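PDB 3N4P: tripartite terminase subunit 3, which probably forms part of the motor that packages viral DNA into empty capsids, the portion here being its C-terminal nuclease domain. Local coordinates for residues K61-Y66 with D132-A137. Numbering follows the deposited sequence.
Sequences KTLYVY and DELRIA
The Tyr64 ring has the methyl of Thr62 on one face, CG2 lying 3.5 Å above the plane and displaced toward the rim, while Arg135 runs alongside it with the ring and guanidinium planes 52° apart. What touches the ring is the aliphatic part of the arginine: CD comes within 3.3 Å of Tyr64 CE2. CG of Arg135 is anti to the carbonyl carbon (chi1 -83°), as in Tyr64, and the chain runs extended to NE, which lays it beside the ring. The carboxylate carbon of Glu133 sits in plane at the edge of the guanidinium. Glu133 OE1 accepts twice: the Thr62 hydroxyl donates to it over 2.8 Å (OG1 to OE1) on the anti side, modestly out of plane, and Arg135 NE arrives from the opposite face, 70° out of it, in a salt bridge. Glu133 OE2 pairs with Arg165, and Arg135 NH1 donates to the carbonyl of Ala273, so both charged groups are held at more than one point.

The backbones that carry these side chains, strands 62-66 and 133-137, are parallel neighbours in the central mixed sheet of the RNase H-like nuclease fold of terminase large subunits; the connection between them holds strands 80-88 and 91-100 as well as helix 109-127. Leu63 N, Arg135 N, Val65 N and Ala137 N make the alternating backbone bonds. On the other face Leu134 CD2 lies 3.7 Å from Leu63 CD1 and 3.8 Å from Val65 CG1; Leu63 packs on Val124 of helix 109-127, Val65 and Leu134 on Ile121. Back on the face of Tyr64 and Arg135, Tyr66 CD1 rests 3.9 Å from Ala137 CB; the tyrosine ring packs against helix 256-267 and Glu139, a magnesium ligand with Asp68.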
# COMPACT_ATOMS: atom_id res chain seq x y z
N LYS B 61 13.78 -14.67 -1.16
CA LYS B 61 13.68 -15.57 -0.02
C LYS B 61 14.67 -15.24 1.09
O LYS B 61 14.72 -15.91 2.14
CB LYS B 61 13.76 -17.03 -0.47
CG LYS B 61 12.77 -17.24 -1.61
CD LYS B 61 12.57 -18.69 -1.90
CE LYS B 61 11.20 -18.84 -2.56
NZ LYS B 61 11.21 -19.99 -3.53
N THR B 62 15.43 -14.18 0.88
CA THR B 62 16.40 -13.81 1.84
C THR B 62 16.05 -12.54 2.58
O THR B 62 15.83 -11.53 1.97
CB THR B 62 17.78 -13.66 1.17
OG1 THR B 62 18.18 -14.94 0.69
CG2 THR B 62 18.82 -13.24 2.20
N LEU B 63 16.06 -12.60 3.91
CA LEU B 63 15.91 -11.39 4.75
C LEU B 63 17.28 -10.73 4.98
O LEU B 63 18.15 -11.32 5.57
CB LEU B 63 15.37 -11.82 6.14
CG LEU B 63 14.29 -11.07 6.86
CD1 LEU B 63 14.30 -11.15 8.44
CD2 LEU B 63 14.00 -9.62 6.29
N TYR B 64 17.50 -9.51 4.53
CA TYR B 64 18.73 -8.77 4.81
C TYR B 64 18.47 -7.89 6.04
O TYR B 64 17.49 -7.12 6.06
CB TYR B 64 19.10 -7.88 3.58
CG TYR B 64 19.49 -8.75 2.41
CD1 TYR B 64 18.51 -9.27 1.57
CD2 TYR B 64 20.82 -9.18 2.24
CE1 TYR B 64 18.86 -10.15 0.47
CE2 TYR B 64 21.21 -10.06 1.14
CZ TYR B 64 20.21 -10.55 0.28
OH TYR B 64 20.52 -11.44 -0.75
N VAL B 65 19.33 -7.96 7.05
CA VAL B 65 19.19 -6.99 8.13
C VAL B 65 20.48 -6.21 8.47
O VAL B 65 21.57 -6.74 8.36
CB VAL B 65 18.57 -7.62 9.51
CG1 VAL B 65 17.98 -9.04 9.41
CG2 VAL B 65 19.47 -7.40 10.63
N TYR B 66 20.36 -5.02 9.02
CA TYR B 66 21.54 -4.28 9.42
C TYR B 66 21.25 -3.64 10.74
O TYR B 66 20.17 -3.08 10.91
CB TYR B 66 21.69 -3.12 8.44
CG TYR B 66 22.79 -2.17 8.73
CD1 TYR B 66 24.09 -2.42 8.25
CD2 TYR B 66 22.56 -0.97 9.41
CE1 TYR B 66 25.14 -1.49 8.46
CE2 TYR B 66 23.60 -0.06 9.65
CZ TYR B 66 24.88 -0.32 9.17
OH TYR B 66 25.90 0.57 9.38
N ASP B 132 13.63 -18.07 3.61
CA ASP B 132 14.37 -19.28 3.98
C ASP B 132 15.84 -19.10 4.37
O ASP B 132 16.50 -20.09 4.72
CB ASP B 132 14.19 -20.43 2.94
CG ASP B 132 15.00 -20.23 1.60
OD1 ASP B 132 15.53 -19.12 1.26
OD2 ASP B 132 15.07 -21.25 0.84
N GLU B 133 16.32 -17.85 4.37
CA GLU B 133 17.69 -17.46 4.74
C GLU B 133 17.77 -16.07 5.38
O GLU B 133 16.99 -15.20 5.03
CB GLU B 133 18.54 -17.46 3.48
CG GLU B 133 20.06 -17.23 3.59
CD GLU B 133 20.72 -17.32 2.19
OE1 GLU B 133 20.55 -16.37 1.34
OE2 GLU B 133 21.39 -18.36 1.90
N LEU B 134 18.71 -15.87 6.30
CA LEU B 134 19.02 -14.56 6.90
C LEU B 134 20.41 -14.09 6.62
O LEU B 134 21.34 -14.85 6.79
CB LEU B 134 19.03 -14.66 8.40
CG LEU B 134 17.78 -14.34 9.13
CD1 LEU B 134 18.02 -14.87 10.61
CD2 LEU B 134 17.51 -12.80 8.99
N ARG B 135 20.57 -12.82 6.28
CA ARG B 135 21.86 -12.25 6.06
C ARG B 135 21.94 -10.99 6.84
O ARG B 135 21.16 -10.07 6.62
CB ARG B 135 22.05 -11.93 4.61
CG ARG B 135 22.47 -13.11 3.83
CD ARG B 135 22.58 -12.85 2.31
NE ARG B 135 22.84 -14.15 1.71
CZ ARG B 135 23.93 -14.49 1.01
NH1 ARG B 135 24.88 -13.59 0.68
NH2 ARG B 135 24.05 -15.76 0.60
N ILE B 136 22.91 -10.94 7.75
CA ILE B 136 22.94 -9.92 8.78
C ILE B 136 24.26 -9.19 8.76
O ILE B 136 25.29 -9.81 8.80
CB ILE B 136 22.73 -10.59 10.18
CG1 ILE B 136 21.40 -11.34 10.20
CG2 ILE B 136 22.79 -9.56 11.35
CD1 ILE B 136 21.25 -12.29 11.43
N ALA B 137 24.23 -7.87 8.75
CA ALA B 137 25.43 -7.07 8.96
C ALA B 137 25.38 -6.30 10.26
O ALA B 137 24.42 -5.57 10.51
CB ALA B 137 25.54 -6.05 7.79